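Local coordinates for protein GCN5-related N-acetyltransferase (Anabaena variabilis, PDB 2OZG) that binds coenzyme A and probably transfers acetyl groups from acetyl-CoA to amines, perhaps those of aminoglycosides, as a GCN5-related N-acetyltransferase with a sterol-carrier-like C-terminal domain, at residues A[132-137]-A[355-360]; A[288-293]-A[351-356]; A[300-305]-A[328-333]; A[306-311]-A[382-387]; A[342-347]-A[372-377]. One frame throughout, in Å; residues are numbered along the deposited sequence.

Contact 1. Residues A[132-137]-A[355-360]; sequences EQAGSS and LYTSLF
The Phe360 ring turns its edge to Gln133, whose OE1 lies near the ring plane 4.5 Å from CE2, while CG of the preceding Leu359 sits over one face, toward the rim. The Gln133 amide has its polar partners outside the contact: NE2 bonds to Gln123 and OE1 to Arg285. The polar grip of the contact is at Thr357, where OG1 donates to Ala134 O at 2.7 Å, in the carbonyl plane and on a lone pair. With chi1 at 64°, OG1 stands between the backbone N and the carbonyl carbon, aimed at the strand, and CG2 is left to pack on Ala134 CB at 3.7 Å. Leu359 packs on the same piece of strand; its CD2 comes to 3.7 Å from Ala134 N, and CD1 touches Ser136 OG. Ser358, with positive phi, closes helix 349-357 in a Schellman motif, and this turn brings Thr357 and Leu359 to bear on one short piece of backbone. Ala134 and Gly135 form a classic beta bulge opposite Trp286. The end of helix 349-357, from the sterol-carrier-like domain, is thus set against strand 132-143 of the acetyltransferase part, beside strand 279-290, with Ile266 of the second subunit packing on Leu359.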
# COMPACT_ATOMS: atom_id res chain seq x y z
N GLU A 132 0.87 16.63 32.70
CA GLU A 132 -0.14 16.92 31.69
C GLU A 132 0.46 17.37 30.39
O GLU A 132 1.55 17.88 30.36
CB GLU A 132 -1.15 17.96 32.19
CG GLU A 132 -2.41 18.20 31.29
CD GLU A 132 -3.19 16.90 30.96
OE1 GLU A 132 -2.82 16.22 29.98
OE2 GLU A 132 -4.17 16.59 31.66
N GLN A 133 -0.28 17.18 29.30
CA GLN A 133 0.16 17.71 28.01
C GLN A 133 0.57 19.15 28.19
O GLN A 133 -0.14 19.93 28.80
CB GLN A 133 -0.94 17.63 26.97
CG GLN A 133 -1.40 16.21 26.70
CD GLN A 133 -2.32 16.14 25.53
OE1 GLN A 133 -2.87 17.17 25.14
NE2 GLN A 133 -2.46 14.93 24.90
N ALA A 134 1.74 19.50 27.65
CA ALA A 134 2.27 20.80 27.90
C ALA A 134 3.13 21.38 26.78
O ALA A 134 3.45 22.57 26.82
CB ALA A 134 3.08 20.76 29.18
N GLY A 135 3.49 20.58 25.77
CA GLY A 135 4.26 21.12 24.67
C GLY A 135 4.21 20.18 23.50
O GLY A 135 3.80 19.02 23.63
N SER A 136 4.72 20.66 22.39
CA SER A 136 4.69 19.88 21.16
C SER A 136 6.04 19.50 20.58
O SER A 136 7.06 20.12 20.89
CB SER A 136 3.93 20.69 20.10
OG SER A 136 2.61 20.97 20.56
N SER A 137 6.04 18.42 19.79
CA SER A 137 7.17 18.03 18.96
C SER A 137 6.47 17.58 17.69
O SER A 137 5.39 17.00 17.75
CB SER A 137 8.02 16.90 19.54
OG SER A 137 7.21 15.75 19.77
N LEU A 355 -1.36 25.50 31.51
CA LEU A 355 -1.45 26.95 31.61
C LEU A 355 -0.06 27.58 31.56
O LEU A 355 0.20 28.52 30.81
CB LEU A 355 -2.11 27.35 32.93
CG LEU A 355 -2.26 28.86 33.20
CD1 LEU A 355 -3.20 29.49 32.21
CD2 LEU A 355 -2.71 29.15 34.61
N TYR A 356 0.84 27.01 32.38
CA TYR A 356 2.23 27.48 32.52
C TYR A 356 3.02 27.53 31.24
O TYR A 356 3.74 28.49 30.96
CB TYR A 356 2.96 26.55 33.48
CG TYR A 356 4.42 26.87 33.84
CD1 TYR A 356 5.47 26.45 33.08
CD2 TYR A 356 4.72 27.53 35.00
CE1 TYR A 356 6.81 26.69 33.47
CE2 TYR A 356 6.05 27.81 35.36
CZ TYR A 356 7.08 27.37 34.60
OH TYR A 356 8.39 27.66 34.99
N THR A 357 2.87 26.50 30.43
CA THR A 357 3.62 26.41 29.15
C THR A 357 3.05 27.15 27.96
O THR A 357 3.71 27.23 26.91
CB THR A 357 3.72 24.93 28.72
OG1 THR A 357 2.41 24.43 28.45
CG2 THR A 357 4.38 24.14 29.79
N SER A 358 1.85 27.69 28.10
CA SER A 358 1.14 28.35 27.01
C SER A 358 0.72 27.42 25.90
O SER A 358 0.47 27.86 24.79
CB SER A 358 1.97 29.50 26.36
OG SER A 358 2.67 30.15 27.36
N LEU A 359 0.60 26.12 26.17
CA LEU A 359 0.10 25.23 25.13
C LEU A 359 -1.34 25.60 24.78
O LEU A 359 -1.73 25.62 23.60
CB LEU A 359 0.15 23.76 25.64
CG LEU A 359 -0.33 22.73 24.62
CD1 LEU A 359 0.47 22.78 23.34
CD2 LEU A 359 -0.33 21.33 25.21
N PHE A 360 -2.15 25.76 25.83
CA PHE A 360 -3.54 26.19 25.72
C PHE A 360 -3.75 27.43 26.52
O PHE A 360 -3.10 27.62 27.57
CB PHE A 360 -4.48 25.06 26.20
CG PHE A 360 -4.39 23.84 25.32
CD1 PHE A 360 -4.75 23.93 24.00
CD2 PHE A 360 -3.93 22.64 25.81
CE1 PHE A 360 -4.67 22.81 23.15
CE2 PHE A 360 -3.85 21.54 24.99
CZ PHE A 360 -4.20 21.62 23.67

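Contact 2. Residues A[288-293]-A[351-356]; sequences LRIVNV and GLASLY
Ile290 lays its CD1 methyl over one face of the Tyr356 ring, 4.2 Å from the centroid and 25° off the normal, a CH-pi contact displaced toward the rim. The same side chain works along the helix: CG1 rests on the backbone of Ala353, 4.0 Å from its CA, and CG2 meets Leu352 CD2. The first torsion makes this spread possible, since CG1 lies anti to the carbonyl carbon (chi1 -58°) and CG2 anti to the backbone N, sending the two branches to different helix residues. Leu352 CD2 is also met by Val293 CG2 at 3.8 Å, where the chain enters helix 293-299. At the other end, Ala353 CB fits against Leu288, 3.4 Å from its carbonyl O and 3.9 Å from CD2. The axes of strand 288-290 and helix 351-356 pass 7.5 Å apart at 110°, consistent with the small Ala353 between them. Trimming Ile290 to an alanine would probably strip the Tyr356 face of its methyl and leave a gap between strand and helix where Leu352 and Ala353 meet its branches. Tyr356 is fixed from further out by its OH bond to Ala296 O, an edge-to-face meeting with Trp72 and a cation-pi contact with Arg300. With no hydrogen bond between the two segments, the strand of the acetyltransferase part and the helix of the sterol-carrier-like domain are joined here by the fit of buried apolar surfaces.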
# COMPACT_ATOMS: atom_id res chain seq x y z
N LEU A 288 4.36 17.79 31.20
CA LEU A 288 5.09 18.51 32.26
C LEU A 288 4.41 18.34 33.62
O LEU A 288 3.18 18.31 33.70
CB LEU A 288 5.13 20.01 31.90
CG LEU A 288 5.97 20.92 32.84
CD1 LEU A 288 6.89 21.91 32.13
CD2 LEU A 288 5.07 21.64 33.87
N ARG A 289 5.21 18.23 34.66
CA ARG A 289 4.72 18.18 36.00
C ARG A 289 5.24 19.42 36.72
O ARG A 289 6.45 19.70 36.71
CB ARG A 289 5.22 16.91 36.72
CG ARG A 289 4.16 16.29 37.72
CD ARG A 289 3.90 17.08 38.98
NE ARG A 289 2.94 16.34 39.81
CZ ARG A 289 2.48 16.76 40.97
NH1 ARG A 289 2.87 17.93 41.47
NH2 ARG A 289 1.59 16.03 41.62
N ILE A 290 4.33 20.19 37.29
CA ILE A 290 4.73 21.28 38.19
C ILE A 290 5.07 20.63 39.52
O ILE A 290 4.19 20.18 40.25
CB ILE A 290 3.61 22.30 38.38
CG1 ILE A 290 3.21 22.88 37.01
CG2 ILE A 290 3.99 23.36 39.44
CD1 ILE A 290 4.08 23.99 36.44
N VAL A 291 6.35 20.52 39.81
CA VAL A 291 6.81 19.88 41.03
C VAL A 291 6.72 20.83 42.25
O VAL A 291 6.34 20.42 43.37
CB VAL A 291 8.25 19.37 40.86
CG1 VAL A 291 8.77 18.74 42.16
CG2 VAL A 291 8.32 18.36 39.70
N ASN A 292 7.08 22.10 42.02
CA ASN A 292 6.96 23.17 43.04
C ASN A 292 6.27 24.41 42.44
O ASN A 292 6.82 25.09 41.58
CB ASN A 292 8.32 23.52 43.60
CG ASN A 292 8.21 24.42 44.80
OD1 ASN A 292 7.74 25.56 44.71
ND2 ASN A 292 8.59 23.90 45.93
N VAL A 293 5.05 24.66 42.86
CA VAL A 293 4.29 25.76 42.27
C VAL A 293 4.98 27.10 42.39
O VAL A 293 5.08 27.83 41.41
CB VAL A 293 2.83 25.87 42.90
CG1 VAL A 293 2.12 27.17 42.54
CG2 VAL A 293 1.99 24.71 42.44
N GLY A 351 -3.86 21.14 35.32
CA GLY A 351 -4.31 22.30 34.59
C GLY A 351 -3.22 23.36 34.57
O GLY A 351 -3.02 24.04 33.58
N LEU A 352 -2.49 23.47 35.68
CA LEU A 352 -1.44 24.47 35.84
C LEU A 352 -0.29 24.22 34.92
O LEU A 352 0.34 25.16 34.46
CB LEU A 352 -0.95 24.51 37.29
CG LEU A 352 0.11 25.58 37.61
CD1 LEU A 352 -0.40 26.95 37.25
CD2 LEU A 352 0.52 25.54 39.03
N ALA A 353 0.03 22.94 34.66
CA ALA A 353 1.07 22.61 33.70
C ALA A 353 0.79 23.18 32.30
O ALA A 353 1.68 23.74 31.67
CB ALA A 353 1.21 21.12 33.60
N SER A 354 -0.45 22.99 31.82
CA SER A 354 -0.81 23.38 30.46
C SER A 354 -0.90 24.89 30.41
O SER A 354 -0.53 25.47 29.41
CB SER A 354 -2.10 22.78 30.02
OG SER A 354 -2.13 21.36 30.15
N LEU A 355 -1.36 25.50 31.51
CA LEU A 355 -1.45 26.95 31.61
C LEU A 355 -0.06 27.58 31.56
O LEU A 355 0.20 28.52 30.81
CB LEU A 355 -2.11 27.35 32.93
CG LEU A 355 -2.26 28.86 33.20
CD1 LEU A 355 -3.20 29.49 32.21
CD2 LEU A 355 -2.71 29.15 34.61
N TYR A 356 0.84 27.01 32.38
CA TYR A 356 2.23 27.48 32.52
C TYR A 356 3.02 27.53 31.24
O TYR A 356 3.74 28.49 30.96
CB TYR A 356 2.96 26.55 33.48
CG TYR A 356 4.42 26.87 33.84
CD1 TYR A 356 5.47 26.45 33.08
CD2 TYR A 356 4.72 27.53 35.00
CE1 TYR A 356 6.81 26.69 33.47
CE2 TYR A 356 6.05 27.81 35.36
CZ TYR A 356 7.08 27.37 34.60
OH TYR A 356 8.39 27.66 34.99

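Contact 3. Residues A[300-305]-A[328-333]; sequences RGYPLG and LSVANG
Tyr302 and Gly333 bring the two backbones closest, with 4.5 Å between their CA atoms. Tyr302 N donates to Gly333 O at 3.1 Å, approaching from above the carbonyl plane and not on a lone pair, and Gly333 CA returns a CA-H...O contact to Tyr302 O. A water completes the link: it donates to Pro303 O and accepts from Gly333 N at 2.8 Å. Gly333 has positive phi, which favours glycine. It belongs to the turn between strands 324-331 and 334-339, the outer hairpin of the five-stranded sheet in the sterol-carrier-like domain; segment 300-305 is the connection from helix 293-299 to the first strand of that sheet. Tyr302 lies across Val330 at about a right angle. Val330 CG2 stands over one face of the ring, 4.1 Å from the centroid and 14° off the normal, while CG1 presses on Tyr302 CB at 3.5 Å. With CG anti to the carbonyl carbon (chi1 -67°), the ring runs along the strand toward Leu328, whose CD1 comes to 4.0 Å from Tyr302 OH. That hydroxyl bonds to Leu297 O in the preceding helix. A serine at Tyr302 would probably leave Val330 and Leu328 without their aromatic cover and Leu297 O without this hydroxyl partner. At the exposed end, Leu304 CD2 packs on the Asn332-Gly333 peptide, 3.7 Å from Asn332 C, and Leu304 O accepts a hydrogen bond from Gln383 of the second subunit.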
# COMPACT_ATOMS: atom_id res chain seq x y z
N ARG A 300 10.17 31.27 35.89
CA ARG A 300 9.74 31.52 34.51
C ARG A 300 9.84 32.98 34.13
O ARG A 300 9.74 33.83 35.01
CB ARG A 300 8.24 31.16 34.43
CG ARG A 300 7.63 31.01 33.07
CD ARG A 300 6.17 30.94 33.24
NE ARG A 300 5.41 30.65 32.03
CZ ARG A 300 5.05 31.54 31.12
NH1 ARG A 300 5.47 32.79 31.19
NH2 ARG A 300 4.31 31.16 30.10
N GLY A 301 10.06 33.28 32.85
CA GLY A 301 9.96 34.65 32.35
C GLY A 301 8.51 34.98 32.02
O GLY A 301 7.73 34.08 31.67
N TYR A 302 8.16 36.27 32.08
CA TYR A 302 6.82 36.74 31.78
C TYR A 302 6.90 37.84 30.75
O TYR A 302 7.93 38.53 30.65
CB TYR A 302 6.13 37.22 33.06
CG TYR A 302 5.88 36.06 34.00
CD1 TYR A 302 4.78 35.27 33.84
CD2 TYR A 302 6.83 35.67 34.94
CE1 TYR A 302 4.56 34.17 34.64
CE2 TYR A 302 6.64 34.55 35.72
CZ TYR A 302 5.50 33.82 35.58
OH TYR A 302 5.25 32.71 36.35
N PRO A 303 5.82 38.05 29.99
CA PRO A 303 5.91 39.11 28.99
C PRO A 303 6.05 40.47 29.62
O PRO A 303 5.47 40.74 30.66
CB PRO A 303 4.56 39.03 28.26
CG PRO A 303 3.95 37.75 28.63
CD PRO A 303 4.49 37.43 30.00
N LEU A 304 6.84 41.34 28.99
CA LEU A 304 6.91 42.72 29.42
C LEU A 304 5.60 43.46 29.06
O LEU A 304 4.95 43.17 28.04
CB LEU A 304 8.10 43.42 28.75
CG LEU A 304 9.50 42.95 29.14
CD1 LEU A 304 10.54 43.59 28.22
CD2 LEU A 304 9.77 43.31 30.63
N GLY A 305 5.26 44.42 29.88
CA GLY A 305 4.09 45.24 29.72
C GLY A 305 2.92 44.73 30.54
O GLY A 305 1.88 45.35 30.58
N LEU A 328 0.12 35.01 42.46
CA LEU A 328 1.17 35.25 41.48
C LEU A 328 1.12 36.74 41.11
O LEU A 328 0.13 37.18 40.51
CB LEU A 328 0.86 34.46 40.21
CG LEU A 328 1.79 34.62 39.05
CD1 LEU A 328 3.21 34.26 39.42
CD2 LEU A 328 1.25 33.77 37.90
N SER A 329 2.16 37.50 41.45
CA SER A 329 2.19 38.93 41.10
C SER A 329 3.24 39.11 40.06
O SER A 329 4.42 38.80 40.29
CB SER A 329 2.55 39.84 42.31
OG SER A 329 1.61 39.64 43.34
N VAL A 330 2.84 39.59 38.90
CA VAL A 330 3.75 39.79 37.75
C VAL A 330 3.94 41.27 37.41
O VAL A 330 2.99 42.06 37.35
CB VAL A 330 3.25 38.97 36.50
CG1 VAL A 330 4.18 39.15 35.31
CG2 VAL A 330 3.16 37.48 36.83
N ALA A 331 5.19 41.67 37.20
CA ALA A 331 5.50 43.03 36.78
C ALA A 331 6.92 43.00 36.26
O ALA A 331 7.74 42.18 36.70
CB ALA A 331 5.40 43.97 37.90
N ASN A 332 7.17 43.81 35.24
CA ASN A 332 8.49 43.97 34.66
C ASN A 332 9.11 42.69 34.24
O ASN A 332 10.32 42.51 34.34
CB ASN A 332 9.41 44.67 35.66
CG ASN A 332 8.83 45.94 36.17
OD1 ASN A 332 8.49 46.02 37.34
ND2 ASN A 332 8.62 46.91 35.29
N GLY A 333 8.28 41.80 33.74
CA GLY A 333 8.77 40.50 33.21
C GLY A 333 9.12 39.45 34.25
O GLY A 333 9.55 38.34 33.91
O HOH W 1 5.61 41.96 33.04

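Contact 4. Residues A[306-311]-A[382-387]; sequences VEAELH and TQIFAG
Helix 375-385 covers one face of the mixed sheet in the sterol-carrier-like domain, and its C-terminal part meets strand 308-315 and the residues leading into it. Leu310 and Ile384 make the centre: Ile384 CD1 comes to 3.7 Å from Leu310 CB and touches Ala308 CB less closely. The delta methyl gets there because Ile384 CG1 is anti to the carbonyl carbon (chi1 -67°) and the chain runs on extended, bringing CD1 onto the strand although the side chain's first bond points neither at the strand nor from it. Leu310 CD2 also meets the edge of the Phe385 ring, 4.1 Å from CE2 and near its plane, the two side chains crossing at about a right angle. Over the centre of one ring face sits Ile384 CG2, from the neighbouring helix residue, 3.7 Å above the plane. The alternation of the strand sets the pattern: Val306, Ala308 and Leu310 turn to the helix, whereas Glu307 and Glu309 turn from it. On that other side His311 NE2 donates to Glu309 OE1 at 2.9 Å, an almost straight bond (176°) in the imidazole plane. Toward the loop end, Val306 CG2 packs 3.6 Å from the carbonyl O of Gln383, and CG1 lies 4.2 Å from its CB. The amide of Gln383 reaches on to Leu304 O of the second subunit, while Phe385 O takes a hydrogen bond from Ser358.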
# COMPACT_ATOMS: atom_id res chain seq x y z
N VAL A 306 3.10 43.57 31.18
CA VAL A 306 2.07 42.98 31.99
C VAL A 306 2.27 43.34 33.48
O VAL A 306 3.37 43.22 34.03
CB VAL A 306 2.04 41.46 31.79
CG1 VAL A 306 1.03 40.81 32.73
CG2 VAL A 306 1.73 41.11 30.30
N GLU A 307 1.22 43.84 34.11
CA GLU A 307 1.30 44.09 35.54
C GLU A 307 -0.01 43.52 36.08
O GLU A 307 -1.09 44.10 35.85
CB GLU A 307 1.50 45.56 35.87
CG GLU A 307 1.74 45.82 37.34
CD GLU A 307 2.07 47.28 37.65
OE1 GLU A 307 2.57 48.00 36.75
OE2 GLU A 307 1.83 47.72 38.79
N ALA A 308 0.07 42.39 36.77
CA ALA A 308 -1.13 41.73 37.25
C ALA A 308 -0.86 40.84 38.41
O ALA A 308 0.22 40.29 38.54
CB ALA A 308 -1.73 40.91 36.16
N GLU A 309 -1.89 40.69 39.24
CA GLU A 309 -1.86 39.80 40.36
C GLU A 309 -2.93 38.71 40.11
O GLU A 309 -4.12 39.01 40.00
CB GLU A 309 -2.20 40.60 41.57
CG GLU A 309 -1.84 40.02 42.86
CD GLU A 309 -2.12 41.01 43.98
OE1 GLU A 309 -3.27 41.03 44.45
OE2 GLU A 309 -1.19 41.74 44.38
N LEU A 310 -2.52 37.47 39.99
CA LEU A 310 -3.46 36.39 39.77
C LEU A 310 -3.59 35.53 41.02
O LEU A 310 -2.58 35.03 41.52
CB LEU A 310 -3.04 35.53 38.53
CG LEU A 310 -3.98 34.39 38.11
CD1 LEU A 310 -5.40 34.87 37.84
CD2 LEU A 310 -3.42 33.72 36.91
N HIS A 311 -4.80 35.38 41.54
CA HIS A 311 -5.04 34.62 42.79
C HIS A 311 -5.47 33.19 42.46
O HIS A 311 -6.61 32.93 42.09
CB HIS A 311 -6.07 35.33 43.69
CG HIS A 311 -5.59 36.62 44.28
ND1 HIS A 311 -5.89 37.00 45.57
CD2 HIS A 311 -4.80 37.60 43.78
CE1 HIS A 311 -5.35 38.18 45.82
NE2 HIS A 311 -4.67 38.55 44.75
N THR A 382 -4.56 35.25 30.98
CA THR A 382 -4.26 35.28 29.56
C THR A 382 -3.08 36.19 29.31
O THR A 382 -2.20 35.85 28.54
CB THR A 382 -5.49 35.77 28.77
OG1 THR A 382 -6.57 34.90 29.03
CG2 THR A 382 -5.24 35.80 27.31
N GLN A 383 -3.07 37.34 29.97
CA GLN A 383 -1.99 38.30 29.81
C GLN A 383 -0.66 37.73 30.32
O GLN A 383 0.38 37.84 29.65
CB GLN A 383 -2.33 39.58 30.59
CG GLN A 383 -3.55 40.35 30.02
CD GLN A 383 -4.02 41.46 30.93
OE1 GLN A 383 -3.73 41.44 32.13
NE2 GLN A 383 -4.79 42.40 30.39
N ILE A 384 -0.71 37.10 31.50
CA ILE A 384 0.49 36.52 32.15
C ILE A 384 1.14 35.39 31.36
O ILE A 384 2.39 35.36 31.20
CB ILE A 384 0.14 36.01 33.58
CG1 ILE A 384 -0.20 37.19 34.48
CG2 ILE A 384 1.27 35.22 34.24
CD1 ILE A 384 -0.82 36.81 35.82
N PHE A 385 0.32 34.45 30.89
CA PHE A 385 0.88 33.22 30.30
C PHE A 385 0.96 33.17 28.80
O PHE A 385 1.36 32.16 28.26
CB PHE A 385 0.12 31.98 30.83
CG PHE A 385 0.30 31.77 32.32
CD1 PHE A 385 1.50 31.23 32.82
CD2 PHE A 385 -0.72 32.08 33.21
CE1 PHE A 385 1.69 31.09 34.19
CE2 PHE A 385 -0.54 31.94 34.61
CZ PHE A 385 0.67 31.44 35.08
N ALA A 386 0.64 34.27 28.14
CA ALA A 386 0.64 34.35 26.66
C ALA A 386 2.04 34.13 26.16
O ALA A 386 3.00 34.55 26.81
CB ALA A 386 0.14 35.71 26.21
N GLY A 387 2.18 33.47 25.02
CA GLY A 387 3.48 33.19 24.50
C GLY A 387 3.43 32.31 23.27
O GLY A 387 2.38 31.80 22.90

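Contact 5. Residues A[342-347]-A[372-377]; sequences KGELQL and QATETA
Gln346 and Gln372 form an antiparallel hydrogen-bonded pair: Gln346 N donates to Gln372 O at 2.9 Å, nearly straight on to the carbonyl, and Gln372 N donates back to Gln346 O at 3.0 Å, in the carbonyl plane. Their side chains lie on the same face of the sheet with amide planes 86° apart, and Gln346 OE1 approaches Gln372 CB at 3.8 Å. Leu345 and Ala373 point to the other face, where Leu345 CG packs on Ala373 CB. Glu344 O adds a CA-H...O contact from Ala373 CA. The Gln346-Gln372 pair joins strand 345-348 to the short, weakly bonded strand 371-373, an outermost strand of the five-stranded sheet within this chain, and the chain then turns directly into helix 375-385. Thr374 is the N-cap of that helix, its OG1 accepting from Ala377 N at 3.1 Å. Glu344 lies against the new first turn: its CG is 3.5 Å from Ala377 CB, with the carboxylate carbon almost as near. Here CG stands between the backbone N and the carbonyl carbon (chi1 58°) and the chain is extended beyond it, which lays the carboxylate alongside the methyl. A water donates to Glu344 OE1 at 2.7 Å and also bonds to Thr374 OG1, tying the acid to the cap. Further out, Glu344 OE2 takes the backbone N-H of His311 and a salt bridge from Lys380, two partners that would favour the charged carboxylate.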
# COMPACT_ATOMS: atom_id res chain seq x y z
N LYS A 342 -7.48 35.03 47.22
CA LYS A 342 -8.86 34.66 47.10
C LYS A 342 -9.17 33.51 46.17
O LYS A 342 -10.33 33.21 45.95
CB LYS A 342 -9.65 35.90 46.75
CG LYS A 342 -9.38 36.53 45.45
CD LYS A 342 -9.82 37.98 45.56
CE LYS A 342 -9.57 38.77 44.31
NZ LYS A 342 -10.10 40.15 44.53
N GLY A 343 -8.14 32.89 45.58
CA GLY A 343 -8.34 31.73 44.73
C GLY A 343 -9.45 31.93 43.71
O GLY A 343 -10.39 31.14 43.62
N GLU A 344 -9.26 32.96 42.89
CA GLU A 344 -10.14 33.34 41.82
C GLU A 344 -9.99 32.43 40.62
O GLU A 344 -10.85 32.44 39.76
CB GLU A 344 -9.89 34.80 41.38
CG GLU A 344 -8.44 35.09 40.91
CD GLU A 344 -8.08 36.60 40.66
OE1 GLU A 344 -8.95 37.51 40.69
OE2 GLU A 344 -6.86 36.84 40.44
N LEU A 345 -8.90 31.69 40.55
CA LEU A 345 -8.68 30.77 39.44
C LEU A 345 -8.25 29.47 40.03
O LEU A 345 -7.16 29.38 40.61
CB LEU A 345 -7.66 31.32 38.46
CG LEU A 345 -7.41 30.50 37.18
CD1 LEU A 345 -6.79 31.37 36.10
CD2 LEU A 345 -6.50 29.31 37.43
N GLN A 346 -9.12 28.46 39.89
CA GLN A 346 -8.92 27.15 40.50
C GLN A 346 -8.61 26.09 39.50
O GLN A 346 -9.26 25.99 38.47
CB GLN A 346 -10.21 26.73 41.19
CG GLN A 346 -10.80 27.89 42.01
CD GLN A 346 -12.33 27.93 41.87
OE1 GLN A 346 -12.87 28.72 41.09
NE2 GLN A 346 -13.01 27.02 42.56
N LEU A 347 -7.64 25.26 39.85
CA LEU A 347 -7.24 24.20 38.97
C LEU A 347 -6.42 23.16 39.72
O LEU A 347 -5.91 23.38 40.80
CB LEU A 347 -6.42 24.76 37.79
CG LEU A 347 -5.37 25.82 38.04
CD1 LEU A 347 -4.49 25.61 39.20
CD2 LEU A 347 -4.52 26.01 36.79
N GLN A 372 -11.35 26.77 36.42
CA GLN A 372 -12.52 27.61 36.62
C GLN A 372 -11.99 28.98 37.04
O GLN A 372 -11.09 29.09 37.91
CB GLN A 372 -13.41 27.07 37.74
CG GLN A 372 -13.83 25.65 37.53
CD GLN A 372 -15.09 25.31 38.34
OE1 GLN A 372 -15.38 25.93 39.38
NE2 GLN A 372 -15.87 24.33 37.83
N ALA A 373 -12.50 30.03 36.43
CA ALA A 373 -12.10 31.38 36.79
C ALA A 373 -13.18 32.42 36.54
O ALA A 373 -14.12 32.19 35.79
CB ALA A 373 -10.85 31.76 36.02
N THR A 374 -13.02 33.57 37.20
CA THR A 374 -13.83 34.76 36.96
C THR A 374 -13.28 35.35 35.66
O THR A 374 -12.15 35.03 35.25
CB THR A 374 -13.66 35.78 38.10
OG1 THR A 374 -12.28 36.16 38.22
CG2 THR A 374 -14.07 35.15 39.45
N GLU A 375 -14.04 36.19 34.99
CA GLU A 375 -13.58 36.78 33.76
C GLU A 375 -12.36 37.65 33.98
O GLU A 375 -11.51 37.72 33.12
CB GLU A 375 -14.68 37.60 33.10
CG GLU A 375 -15.83 36.76 32.51
CD GLU A 375 -16.70 37.52 31.47
N THR A 376 -12.26 38.31 35.12
CA THR A 376 -11.10 39.13 35.40
C THR A 376 -9.87 38.26 35.58
O THR A 376 -8.81 38.51 34.99
CB THR A 376 -11.34 39.99 36.64
OG1 THR A 376 -12.54 40.72 36.43
CG2 THR A 376 -10.19 40.97 36.80
N ALA A 377 -10.01 37.19 36.35
CA ALA A 377 -8.89 36.29 36.51
C ALA A 377 -8.55 35.66 35.15
O ALA A 377 -7.39 35.49 34.85
CB ALA A 377 -9.20 35.24 37.50
O HOH W 2 -11.66 37.44 40.47

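Overall arrangement
Contacts 1 and 2 are buried and share helix 349-357, set against neighbouring strands 132-143 and 279-290; they join the acetyltransferase part to the sterol-carrier-like domain. Contact 2 lacks hydrogen bonds and rests on apolar and CH-pi packing, whereas contact 1 adds a hydroxyl-to-carbonyl bond. Contacts 3, 4 and 5 are partly buried and lie within the C-terminal domain, around its five-stranded sheet. Contacts 4 and 5 use opposite ends of helix 375-385: side-chain packing near its C-terminal end, strand pairing, a cap and a water at its start. Contacts 3 and 4 sit on adjacent strands. Ser358 to Phe385 links contact 1 with contact 4, and Arg300 to Tyr356 ties contact 3 to contacts 1 and 2.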